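Local coordinates for GrpB family protein (Enterococcus faecalis, PDB 2NRK), which is of unknown function but belongs to the GrpB (UPF0157) family of the nucleotidyltransferase clan and may be a nucleotidyltransferase, at residues I40-T43 and N47-A50; L118-Y123 and T132-L137; E64-L69 and Y78-E83. One frame throughout, in Å; residues are numbered along the deposited sequence. Where two conformers were deposited one is given.

Interaction 1: residues I40-T43 and N47-A50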
ATOM      1  N   ILE A  40      -9.246  -1.379 -12.624  1.00 22.99           N
ATOM      2  CA  ILE A  40      -7.834  -1.707 -12.737  1.00 24.01           C
ATOM      3  C   ILE A  40      -7.586  -2.362 -14.092  1.00 23.85           C
ATOM      4  O   ILE A  40      -8.505  -2.477 -14.933  1.00 24.96           O
ATOM      5  CB  ILE A  40      -7.340  -2.568 -11.564  1.00 24.14           C
ATOM      6  CG1 ILE A  40      -8.152  -3.875 -11.425  1.00 24.53           C
ATOM      7  CG2 ILE A  40      -7.344  -1.749 -10.273  1.00 23.34           C
ATOM      8  CD1 ILE A  40      -7.384  -5.050 -10.798  1.00 24.13           C
ATOM      9  N   GLY A  41      -6.339  -2.767 -14.322  1.00 23.47           N
ATOM     10  CA  GLY A  41      -5.974  -3.479 -15.556  1.00 22.50           C
ATOM     11  C   GLY A  41      -5.928  -2.538 -16.747  1.00 23.11           C
ATOM     12  O   GLY A  41      -6.079  -1.334 -16.574  1.00 23.80           O
ATOM     13  N   SER A  42      -5.730  -3.092 -17.944  1.00 23.12           N
ATOM     14  CA  SER A  42      -5.485  -2.195 -19.096  1.00 23.38           C
ATOM     15  C   SER A  42      -6.679  -1.328 -19.441  1.00 23.53           C
ATOM     16  O   SER A  42      -6.482  -0.190 -19.931  1.00 23.41           O
ATOM     17  CB  SER A  42      -5.021  -2.995 -20.306  1.00 25.72           C
ATOM     18  OG  SER A  42      -3.725  -3.501 -20.020  1.00 27.16           O
ATOM     19  N   THR A  43      -7.905  -1.808 -19.186  1.00 22.25           N
ATOM     20  CA  THR A  43      -9.070  -0.974 -19.583  1.00 23.18           C
ATOM     21  C   THR A  43      -9.243   0.273 -18.698  1.00 22.87           C
ATOM     22  O   THR A  43     -10.027   1.171 -19.036  1.00 23.32           O
ATOM     23  CB  THR A  43     -10.422  -1.760 -19.674  1.00 23.21           C
ATOM     24  OG1 THR A  43     -10.856  -2.108 -18.352  1.00 23.09           O
ATOM     25  CG2 THR A  43     -10.309  -2.992 -20.598  1.00 24.75           C
ATOM     26  N   ASN A  47      -6.632   5.475 -23.259  1.00 25.10           N
ATOM     27  CA  ASN A  47      -5.901   5.390 -24.533  0.50 25.34           C
ATOM     28  C   ASN A  47      -4.974   4.170 -24.678  1.00 25.41           C
ATOM     29  O   ASN A  47      -4.229   4.056 -25.660  1.00 25.90           O
ATOM     30  CB  ASN A  47      -5.205   6.717 -24.866  0.50 26.11           C
ATOM     31  CG  ASN A  47      -6.148   7.904 -24.770  0.50 25.70           C
ATOM     32  OD1 ASN A  47      -7.296   7.844 -25.221  0.50 28.66           O
ATOM     33  ND2 ASN A  47      -5.669   8.990 -24.183  0.50 29.00           N
ATOM     34  N   LEU A  48      -5.062   3.236 -23.742  1.00 23.97           N
ATOM     35  CA  LEU A  48      -4.283   2.001 -23.858  1.00 23.30           C
ATOM     36  C   LEU A  48      -5.089   0.950 -24.621  1.00 23.34           C
ATOM     37  O   LEU A  48      -6.226   0.660 -24.270  1.00 23.44           O
ATOM     38  CB  LEU A  48      -3.906   1.462 -22.462  1.00 23.07           C
ATOM     39  CG  LEU A  48      -3.161   0.127 -22.405  1.00 22.45           C
ATOM     40  CD1 LEU A  48      -1.869   0.117 -23.253  1.00 23.90           C
ATOM     41  CD2 LEU A  48      -2.866  -0.180 -20.907  1.00 22.41           C
ATOM     42  N   ALA A  49      -4.485   0.374 -25.665  1.00 24.23           N
ATOM     43  CA  ALA A  49      -5.088  -0.758 -26.361  1.00 23.50           C
ATOM     44  C   ALA A  49      -5.206  -1.949 -25.401  1.00 23.59           C
ATOM     45  O   ALA A  49      -4.316  -2.184 -24.570  1.00 24.11           O
ATOM     46  CB  ALA A  49      -4.257  -1.143 -27.585  1.00 23.58           C
ATOM     47  N   ALA A  50      -6.284  -2.718 -25.510  1.00 23.66           N
ATOM     48  CA  ALA A  50      -6.534  -3.779 -24.524  1.00 24.28           C
ATOM     49  C   ALA A  50      -7.558  -4.786 -25.006  1.00 25.09           C
ATOM     50  O   ALA A  50      -8.386  -4.472 -25.833  1.00 24.53           O
ATOM     51  CB  ALA A  50      -7.062  -3.169 -23.222  1.00 24.42           C
TER

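Interaction 2: residues L118-Y123 and T132-L137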
ATOM      1  N   LEU A 118      -3.000  -1.351  -8.158  1.00 23.10           N
ATOM      2  CA  LEU A 118      -3.207   0.098  -8.210  1.00 22.48           C
ATOM      3  C   LEU A 118      -1.945   0.814  -8.688  1.00 22.43           C
ATOM      4  O   LEU A 118      -2.035   1.758  -9.466  1.00 22.01           O
ATOM      5  CB  LEU A 118      -3.633   0.671  -6.838  1.00 23.10           C
ATOM      6  CG  LEU A 118      -5.014   0.190  -6.390  1.00 23.66           C
ATOM      7  CD1 LEU A 118      -5.236   0.644  -4.914  1.00 25.29           C
ATOM      8  CD2 LEU A 118      -6.117   0.739  -7.318  1.00 24.84           C
ATOM      9  N   ALA A 119      -0.777   0.388  -8.206  1.00 22.32           N
ATOM     10  CA  ALA A 119       0.447   1.074  -8.614  1.00 23.38           C
ATOM     11  C   ALA A 119       0.653   0.922 -10.118  1.00 22.59           C
ATOM     12  O   ALA A 119       1.009   1.890 -10.786  1.00 22.79           O
ATOM     13  CB  ALA A 119       1.659   0.537  -7.834  1.00 24.43           C
ATOM     14  N   PHE A 120       0.435  -0.298 -10.637  1.00 22.51           N
ATOM     15  CA  PHE A 120       0.602  -0.614 -12.069  1.00 22.39           C
ATOM     16  C   PHE A 120      -0.283   0.307 -12.898  1.00 22.23           C
ATOM     17  O   PHE A 120       0.198   0.966 -13.823  1.00 23.10           O
ATOM     18  CB  PHE A 120       0.229  -2.080 -12.308  1.00 23.27           C
ATOM     19  CG  PHE A 120       0.379  -2.527 -13.741  1.00 22.20           C
ATOM     20  CD1 PHE A 120       1.629  -2.822 -14.277  1.00 26.28           C
ATOM     21  CD2 PHE A 120      -0.759  -2.721 -14.516  1.00 25.04           C
ATOM     22  CE1 PHE A 120       1.764  -3.276 -15.639  1.00 25.90           C
ATOM     23  CE2 PHE A 120      -0.635  -3.156 -15.861  1.00 25.32           C
ATOM     24  CZ  PHE A 120       0.613  -3.425 -16.406  1.00 26.18           C
ATOM     25  N   ARG A 121      -1.559   0.400 -12.519  1.00 23.14           N
ATOM     26  CA  ARG A 121      -2.491   1.291 -13.206  1.00 22.31           C
ATOM     27  C   ARG A 121      -2.031   2.744 -13.155  1.00 23.16           C
ATOM     28  O   ARG A 121      -1.951   3.428 -14.206  1.00 23.61           O
ATOM     29  CB  ARG A 121      -3.887   1.191 -12.570  1.00 23.13           C
ATOM     30  CG  ARG A 121      -4.877   2.177 -13.221  1.00 22.98           C
ATOM     31  CD  ARG A 121      -6.096   2.285 -12.312  1.00 23.32           C
ATOM     32  NE  ARG A 121      -5.777   3.087 -11.119  1.00 23.94           N
ATOM     33  CZ  ARG A 121      -6.629   3.279 -10.110  1.00 26.88           C
ATOM     34  NH1 ARG A 121      -7.866   2.743 -10.144  1.00 24.74           N
ATOM     35  NH2 ARG A 121      -6.256   4.006  -9.062  1.00 25.76           N
ATOM     36  N   ASN A 122      -1.719   3.219 -11.950  1.00 21.97           N
ATOM     37  CA  ASN A 122      -1.382   4.648 -11.787  1.00 22.43           C
ATOM     38  C   ASN A 122      -0.156   4.996 -12.621  1.00 22.59           C
ATOM     39  O   ASN A 122      -0.095   6.055 -13.257  1.00 24.28           O
ATOM     40  CB  ASN A 122      -1.179   4.964 -10.317  1.00 22.67           C
ATOM     41  CG  ASN A 122      -2.449   4.873  -9.510  1.00 23.16           C
ATOM     42  OD1 ASN A 122      -3.553   4.682 -10.049  1.00 23.91           O
ATOM     43  ND2 ASN A 122      -2.313   5.022  -8.177  1.00 25.50           N
ATOM     44  N   TYR A 123       0.821   4.099 -12.618  1.00 22.59           N
ATOM     45  CA  TYR A 123       2.070   4.310 -13.348  1.00 23.16           C
ATOM     46  C   TYR A 123       1.815   4.373 -14.865  1.00 23.64           C
ATOM     47  O   TYR A 123       2.358   5.230 -15.555  1.00 23.63           O
ATOM     48  CB  TYR A 123       3.019   3.162 -13.007  1.00 23.13           C
ATOM     49  CG  TYR A 123       4.417   3.295 -13.552  1.00 23.79           C
ATOM     50  CD1 TYR A 123       5.270   4.330 -13.120  1.00 24.27           C
ATOM     51  CD2 TYR A 123       4.905   2.373 -14.486  1.00 23.37           C
ATOM     52  CE1 TYR A 123       6.591   4.452 -13.631  1.00 24.09           C
ATOM     53  CE2 TYR A 123       6.243   2.454 -14.969  1.00 22.50           C
ATOM     54  CZ  TYR A 123       7.069   3.513 -14.533  1.00 24.18           C
ATOM     55  OH  TYR A 123       8.369   3.620 -14.987  1.00 25.27           O
ATOM     56  N   THR A 132       2.121   3.036 -24.370  1.00 22.96           N
ATOM     57  CA  THR A 132       2.199   2.794 -25.812  1.00 22.14           C
ATOM     58  C   THR A 132       3.063   1.571 -26.121  1.00 22.91           C
ATOM     59  O   THR A 132       2.698   0.757 -26.970  1.00 23.17           O
ATOM     60  CB  THR A 132       2.682   4.048 -26.537  1.00 22.92           C
ATOM     61  OG1 THR A 132       1.708   5.078 -26.325  1.00 24.78           O
ATOM     62  CG2 THR A 132       2.853   3.777 -28.038  1.00 24.93           C
ATOM     63  N   THR A 133       4.165   1.409 -25.387  1.00 22.61           N
ATOM     64  CA  THR A 133       5.040   0.243 -25.548  1.00 23.69           C
ATOM     65  C   THR A 133       4.252  -1.023 -25.247  1.00 23.05           C
ATOM     66  O   THR A 133       4.335  -1.999 -26.003  1.00 23.62           O
ATOM     67  CB  THR A 133       6.302   0.359 -24.638  1.00 24.44           C
ATOM     68  OG1 THR A 133       7.064   1.463 -25.112  1.00 25.51           O
ATOM     69  CG2 THR A 133       7.185  -0.890 -24.731  1.00 24.81           C
ATOM     70  N   TYR A 134       3.473  -0.971 -24.166  1.00 23.25           N
ATOM     71  CA  TYR A 134       2.681  -2.104 -23.701  1.00 22.40           C
ATOM     72  C   TYR A 134       1.586  -2.439 -24.715  1.00 23.62           C
ATOM     73  O   TYR A 134       1.425  -3.603 -25.099  1.00 22.61           O
ATOM     74  CB  TYR A 134       2.060  -1.739 -22.372  1.00 23.22           C
ATOM     75  CG  TYR A 134       1.308  -2.844 -21.701  1.00 22.32           C
ATOM     76  CD1 TYR A 134       1.680  -4.167 -21.860  1.00 25.37           C
ATOM     77  CD2 TYR A 134       0.282  -2.531 -20.815  1.00 24.70           C
ATOM     78  CE1 TYR A 134       0.987  -5.192 -21.187  1.00 23.87           C
ATOM     79  CE2 TYR A 134      -0.417  -3.527 -20.143  1.00 23.69           C
ATOM     80  CZ  TYR A 134      -0.032  -4.847 -20.331  1.00 25.17           C
ATOM     81  OH  TYR A 134      -0.734  -5.798 -19.640  1.00 26.60           O
ATOM     82  N   GLY A 135       0.873  -1.415 -25.194  1.00 23.73           N
ATOM     83  CA  GLY A 135      -0.172  -1.657 -26.197  1.00 24.59           C
ATOM     84  C   GLY A 135       0.370  -2.246 -27.486  1.00 25.50           C
ATOM     85  O   GLY A 135      -0.243  -3.158 -28.081  1.00 26.13           O
ATOM     86  N   THR A 136       1.536  -1.750 -27.917  1.00 25.18           N
ATOM     87  CA  THR A 136       2.191  -2.224 -29.127  1.00 25.58           C
ATOM     88  C   THR A 136       2.581  -3.692 -28.958  1.00 26.09           C
ATOM     89  O   THR A 136       2.392  -4.488 -29.865  1.00 26.65           O
ATOM     90  CB  THR A 136       3.405  -1.331 -29.491  1.00 26.00           C
ATOM     91  OG1 THR A 136       2.911  -0.040 -29.869  1.00 27.07           O
ATOM     92  CG2 THR A 136       4.203  -1.910 -30.669  1.00 26.57           C
ATOM     93  N   LEU A 137       3.113  -4.037 -27.795  1.00 24.88           N
ATOM     94  CA  LEU A 137       3.473  -5.414 -27.509  1.00 25.26           C
ATOM     95  C   LEU A 137       2.248  -6.319 -27.573  1.00 25.82           C
ATOM     96  O   LEU A 137       2.295  -7.389 -28.168  1.00 26.28           O
ATOM     97  CB  LEU A 137       4.155  -5.527 -26.147  1.00 25.59           C
ATOM     98  CG  LEU A 137       4.401  -6.932 -25.606  1.00 26.23           C
ATOM     99  CD1 LEU A 137       5.308  -7.709 -26.582  1.00 26.86           C
ATOM    100  CD2 LEU A 137       5.037  -6.800 -24.266  1.00 26.79           C
TER

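Interaction 3: residues E64-L69 and Y78-E83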
ATOM      1  N   GLU A  64     -13.703 -13.919   3.976  1.00 29.95           N
ATOM      2  CA  GLU A  64     -14.488 -15.159   4.137  1.00 31.88           C
ATOM      3  C   GLU A  64     -15.982 -14.908   4.023  1.00 31.81           C
ATOM      4  O   GLU A  64     -16.741 -15.781   3.575  1.00 32.93           O
ATOM      5  CB  GLU A  64     -14.127 -15.864   5.451  1.00 32.99           C
ATOM      6  CG  GLU A  64     -12.635 -16.198   5.537  1.00 38.03           C
ATOM      7  CD  GLU A  64     -12.324 -17.444   6.370  1.00 46.40           C
ATOM      8  OE1 GLU A  64     -13.199 -17.910   7.154  1.00 47.22           O
ATOM      9  OE2 GLU A  64     -11.180 -17.956   6.244  1.00 50.09           O
ATOM     10  N   LYS A  65     -16.408 -13.720   4.424  1.00 31.20           N
ATOM     11  CA  LYS A  65     -17.796 -13.290   4.277  1.00 31.78           C
ATOM     12  C   LYS A  65     -18.288 -13.232   2.820  1.00 30.32           C
ATOM     13  O   LYS A  65     -19.501 -13.291   2.549  1.00 30.29           O
ATOM     14  CB  LYS A  65     -17.982 -11.928   4.923  1.00 33.34           C
ATOM     15  CG  LYS A  65     -18.463 -11.995   6.396  1.00 38.71           C
ATOM     16  CD  LYS A  65     -18.615 -10.574   6.946  1.00 44.10           C
ATOM     17  CE  LYS A  65     -19.841  -9.848   6.362  1.00 47.79           C
ATOM     18  NZ  LYS A  65     -19.985  -8.489   6.982  1.00 50.63           N
ATOM     19  N   VAL A  66     -17.355 -13.112   1.879  1.00 28.53           N
ATOM     20  CA  VAL A  66     -17.723 -13.007   0.465  1.00 26.83           C
ATOM     21  C   VAL A  66     -18.271 -14.354  -0.017  1.00 26.00           C
ATOM     22  O   VAL A  66     -19.122 -14.407  -0.903  1.00 24.45           O
ATOM     23  CB  VAL A  66     -16.509 -12.511  -0.387  1.00 26.66           C
ATOM     24  CG1 VAL A  66     -16.808 -12.532  -1.897  1.00 26.54           C
ATOM     25  CG2 VAL A  66     -16.127 -11.097   0.050  1.00 25.99           C
ATOM     26  N   ASP A  67     -17.792 -15.437   0.580  1.00 25.85           N
ATOM     27  CA  ASP A  67     -18.316 -16.773   0.253  1.00 26.57           C
ATOM     28  C   ASP A  67     -19.815 -16.918   0.454  1.00 26.11           C
ATOM     29  O   ASP A  67     -20.459 -17.688  -0.261  1.00 26.61           O
ATOM     30  CB  ASP A  67     -17.538 -17.843   1.018  1.00 27.19           C
ATOM     31  CG  ASP A  67     -16.063 -17.848   0.634  1.00 29.71           C
ATOM     32  OD1 ASP A  67     -15.733 -17.570  -0.553  1.00 30.73           O
ATOM     33  OD2 ASP A  67     -15.230 -18.088   1.527  1.00 31.66           O
ATOM     34  N   LEU A  68     -20.382 -16.163   1.392  1.00 25.71           N
ATOM     35  CA  LEU A  68     -21.831 -16.210   1.632  1.00 25.69           C
ATOM     36  C   LEU A  68     -22.619 -15.699   0.433  1.00 24.87           C
ATOM     37  O   LEU A  68     -23.835 -15.962   0.336  1.00 23.97           O
ATOM     38  CB  LEU A  68     -22.221 -15.346   2.837  1.00 26.34           C
ATOM     39  CG  LEU A  68     -21.581 -15.564   4.198  1.00 29.39           C
ATOM     40  CD1 LEU A  68     -22.030 -14.492   5.190  1.00 29.44           C
ATOM     41  CD2 LEU A  68     -21.958 -16.935   4.696  1.00 29.51           C
ATOM     42  N   LEU A  69     -21.932 -14.969  -0.457  1.00 23.61           N
ATOM     43  CA  LEU A  69     -22.582 -14.245  -1.543  1.00 24.09           C
ATOM     44  C   LEU A  69     -22.368 -14.944  -2.897  1.00 23.84           C
ATOM     45  O   LEU A  69     -22.765 -14.416  -3.947  1.00 23.43           O
ATOM     46  CB  LEU A  69     -22.029 -12.811  -1.597  1.00 25.59           C
ATOM     47  CG  LEU A  69     -22.402 -12.024  -0.327  1.00 27.24           C
ATOM     48  CD1 LEU A  69     -21.790 -10.632  -0.428  1.00 34.08           C
ATOM     49  CD2 LEU A  69     -23.920 -11.979  -0.098  1.00 30.25           C
ATOM     50  N   TYR A  78     -21.880 -14.388 -12.867  1.00 22.97           N
ATOM     51  CA  TYR A  78     -20.507 -14.770 -12.550  1.00 22.08           C
ATOM     52  C   TYR A  78     -20.314 -16.255 -12.288  1.00 22.71           C
ATOM     53  O   TYR A  78     -21.188 -16.925 -11.704  1.00 23.22           O
ATOM     54  CB  TYR A  78     -19.992 -13.982 -11.334  1.00 21.93           C
ATOM     55  CG  TYR A  78     -19.721 -12.532 -11.659  1.00 22.60           C
ATOM     56  CD1 TYR A  78     -18.565 -12.166 -12.377  1.00 22.15           C
ATOM     57  CD2 TYR A  78     -20.635 -11.543 -11.296  1.00 22.90           C
ATOM     58  CE1 TYR A  78     -18.307 -10.821 -12.687  1.00 23.70           C
ATOM     59  CE2 TYR A  78     -20.393 -10.197 -11.624  1.00 22.54           C
ATOM     60  CZ  TYR A  78     -19.213  -9.865 -12.300  1.00 23.40           C
ATOM     61  OH  TYR A  78     -18.950  -8.543 -12.664  1.00 25.15           O
ATOM     62  N   GLU A  79     -19.164 -16.764 -12.735  1.00 23.04           N
ATOM     63  CA  GLU A  79     -18.592 -17.959 -12.176  1.00 24.10           C
ATOM     64  C   GLU A  79     -17.765 -17.543 -10.959  1.00 23.88           C
ATOM     65  O   GLU A  79     -16.896 -16.658 -11.047  1.00 23.52           O
ATOM     66  CB  GLU A  79     -17.631 -18.625 -13.175  1.00 25.00           C
ATOM     67  CG  GLU A  79     -18.195 -19.406 -14.286  1.00 31.01           C
ATOM     68  CD  GLU A  79     -17.034 -20.106 -15.029  1.00 34.50           C
ATOM     69  OE1 GLU A  79     -16.396 -19.442 -15.873  1.00 38.26           O
ATOM     70  OE2 GLU A  79     -16.744 -21.271 -14.713  1.00 40.21           O
ATOM     71  N   TYR A  80     -18.053 -18.180  -9.836  1.00 23.40           N
ATOM     72  CA  TYR A  80     -17.419 -17.877  -8.566  1.00 23.65           C
ATOM     73  C   TYR A  80     -16.209 -18.790  -8.408  1.00 23.73           C
ATOM     74  O   TYR A  80     -16.364 -19.981  -8.134  1.00 23.95           O
ATOM     75  CB  TYR A  80     -18.416 -18.101  -7.434  1.00 24.07           C
ATOM     76  CG  TYR A  80     -17.925 -17.564  -6.113  1.00 24.98           C
ATOM     77  CD1 TYR A  80     -18.132 -16.222  -5.773  1.00 24.26           C
ATOM     78  CD2 TYR A  80     -17.282 -18.394  -5.195  1.00 26.53           C
ATOM     79  CE1 TYR A  80     -17.702 -15.713  -4.571  1.00 25.49           C
ATOM     80  CE2 TYR A  80     -16.827 -17.885  -3.960  1.00 25.60           C
ATOM     81  CZ  TYR A  80     -17.032 -16.538  -3.685  1.00 24.98           C
ATOM     82  OH  TYR A  80     -16.591 -16.037  -2.489  1.00 26.69           O
HETATM   83  N   MSE A  81     -15.013 -18.251  -8.626  1.00 23.80           N
HETATM   84  CA  MSE A  81     -13.827 -19.112  -8.794  1.00 23.41           C
HETATM   85  C   MSE A  81     -13.005 -19.354  -7.518  1.00 24.64           C
HETATM   86  O   MSE A  81     -12.026 -20.119  -7.551  1.00 24.64           O
HETATM   87  CB  MSE A  81     -12.895 -18.555  -9.901  1.00 24.45           C
HETATM   88  CG  MSE A  81     -13.476 -18.426 -11.323  1.00 24.64           C
HETATM   89 SE   MSE A  81     -14.228 -20.034 -11.961  1.00 34.17          SE
HETATM   90  CE  MSE A  81     -12.626 -21.020 -12.386  1.00 29.55           C
ATOM     91  N   GLY A  82     -13.405 -18.745  -6.394  1.00 24.38           N
ATOM     92  CA  GLY A  82     -12.602 -18.862  -5.176  1.00 23.97           C
ATOM     93  C   GLY A  82     -11.269 -18.164  -5.333  1.00 23.73           C
ATOM     94  O   GLY A  82     -11.157 -17.162  -6.068  1.00 24.07           O
ATOM     95  N   GLU A  83     -10.240 -18.707  -4.688  1.00 23.91           N
ATOM     96  CA  GLU A  83      -8.905 -18.102  -4.795  1.00 23.78           C
ATOM     97  C   GLU A  83      -8.360 -18.252  -6.214  1.00 23.70           C
ATOM     98  O   GLU A  83      -7.630 -17.370  -6.690  1.00 25.36           O
ATOM     99  CB  GLU A  83      -7.940 -18.749  -3.806  1.00 24.31           C
ATOM    100  CG  GLU A  83      -8.281 -18.456  -2.343  1.00 24.19           C
ATOM    101  CD  GLU A  83      -7.224 -18.993  -1.393  1.00 29.87           C
ATOM    102  OE1 GLU A  83      -6.611 -20.054  -1.710  1.00 29.76           O
ATOM    103  OE2 GLU A  83      -7.036 -18.381  -0.310  1.00 31.04           O
TER

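Interaction 1: residues I40-T43 and N47-A50
Ser42 lies against Leu48 and Ala50 through plain van der Waals contact, with no hydrogen bond passing directly between 40-43 and 47-50. CB of Ser42 meets CB of Ala50 at 3.6 Å, and CD2 of Leu48 lies beside the CB-OG bond of Ser42, 3.5 Å from OG. Alongside, the methyl CG2 of Thr43 reaches CB of Ala50 at 4.2 Å. Small residues suit this place because the chain folds back closely: the CA atoms of Ser42 and Ala50 are 5.8 Å apart, and small side chains meet across the turn. Leu48, with CG anti to its backbone N (chi1 176°), brings CD2 to Ser42, while its CD1 turns to helix 128-142.

The polar atoms are tied to a second shell. OG of Ser42 bonds to NZ of Lys138, and the same NZ also donates to the carbonyl O of Ala49, so one lysine bridges the two segments. Thr43 divides its branches: OG1 bonds to NE2 of His39 while CG2 stays with the apolar side. Gly41 has a positive phi (74°), easily adopted without a side chain, and turns the chain from the strand into the short 3-10 segment. The Ile-Gly-Ser sequence at a strand end resembles the hG[G/S] signature of nucleotidyltransferases, consistent with the clan.

The loop joins strands 34-40 and 54-60. From helix 128-142, Tyr134 packs on Ser42 and Leu48, Lys138 on Leu48 and Ala50; Trp15 of helix 14-30 touches Thr43 and Ala50, and Leu124 of helix 111-126 reaches Leu48.

Interaction 2: residues L118-Y123 and T132-L137
A single aromatic pair, Phe120 with Tyr134, makes this buried helix-to-helix contact between helix 111-126 and helix 128-142, which follow one another in the chain. The backbones stay well apart, 11.9 Å between the nearest CA atoms, and the two long aromatic side chains span the interval. Both rings extend with CG anti to the backbone N (chi1 -179° for Phe120 and -175° for Tyr134), which carries them out from their helices to meet. The result is an offset edge-to-face pair: the Phe120 edge points toward the Tyr134 face, the planes stand at 83°, and the centroids are 6.0 Å apart. Its nearest approach is CZ of Phe120 to CE2 of Tyr134, 3.9 Å.

Helix 157-171 flanks both rings, Ile163 and Glu164 touching Phe120 and Ile160 touching Tyr134. Next to Phe120, on another side of the helix, Arg121 grips its neighbour side-on: its NE and NH2 both bond to OD1 of Asn122, at 2.9 and 3.0 Å, and the oxygen lies in the guanidinium plane. NH1 of Arg121 reaches Glu38 in a salt bridge, linking the helix to strand 34-40.

Phenylalanine suits a buried site, having no polar atom to satisfy, whereas tyrosine can send its hydroxyl to NZ of Lys156 and offer its ring to Lys138 in a cation-pi contact. The pair itself thus rests on dispersion and ring electrostatics; the tyrosine's polar partners, Lys156 and Lys138, lie outside it.

Interaction 3: residues E64-L69 and Y78-E83
Val66 meets Tyr80 with one methyl: its CG1, anti to the backbone N, comes within 3.6 Å of OH of Tyr80 and 4.3 Å of CE1 of the same ring. An apolar, branched residue does well here, one methyl meeting the tyrosine while the side chain also packs on Phe73 and Ile105. Its carbonyl O accepts from the backbone N of Leu69 at 2.9 Å, one of the short turns that keep 64-68 helical in conformation just ahead of helix 70-75. That helix leads the chain back to strand 79-80, one of the two outermost strands of the mixed sheet within the chain, which pairs antiparallel with strand 89-94 as a hairpin. From this edge strand Tyr80 reaches across to the 64-69 turn that precedes the helix.

Next in line, Asp67 carries the polar half of the contact. The hydroxyl of Tyr80 donates to OD1 of Asp67 at 2.6 Å, a short bond that meets the oxygen on its anti side, 23° out of the carboxylate plane. OD1 lies at the edge of the Tyr80 ring, near its plane, while the carboxylate and ring planes are turned 80° apart. With CG anti to the carbonyl carbon (chi1 -62°), the aspartate swings its end toward the strand although its CB starts out to the side. The same OD1 also forms a salt bridge with NE of Arg90, so a cation and a phenol share one oxygen; the positive charge would be expected to stabilise the ionised aspartate. Beyond it, Gln70 and Phe73 of the helix touch the Tyr80 side chain.

In the fold
Interactions 1 and 2 adjoin, their centres 8 Å apart, and share Tyr134 as a common wall: its CE2 lies 3.3 Å from OG of Ser42, while Leu48 packs against its ring and against N of Gly135. Both are buried and largely apolar, one joining two arms of a loop, the other two successive helices, and Lys138 serves both. Interaction 3 lies on the opposite side of the chain's centre, about 26 and 29 Å from the other two between centres. Partly buried at the sheet's edge, it alone has a hydrogen bond across its segments, and its charged side chain belongs to the contact, whereas the lysines beside interactions 1 and 2 lie outside their segments.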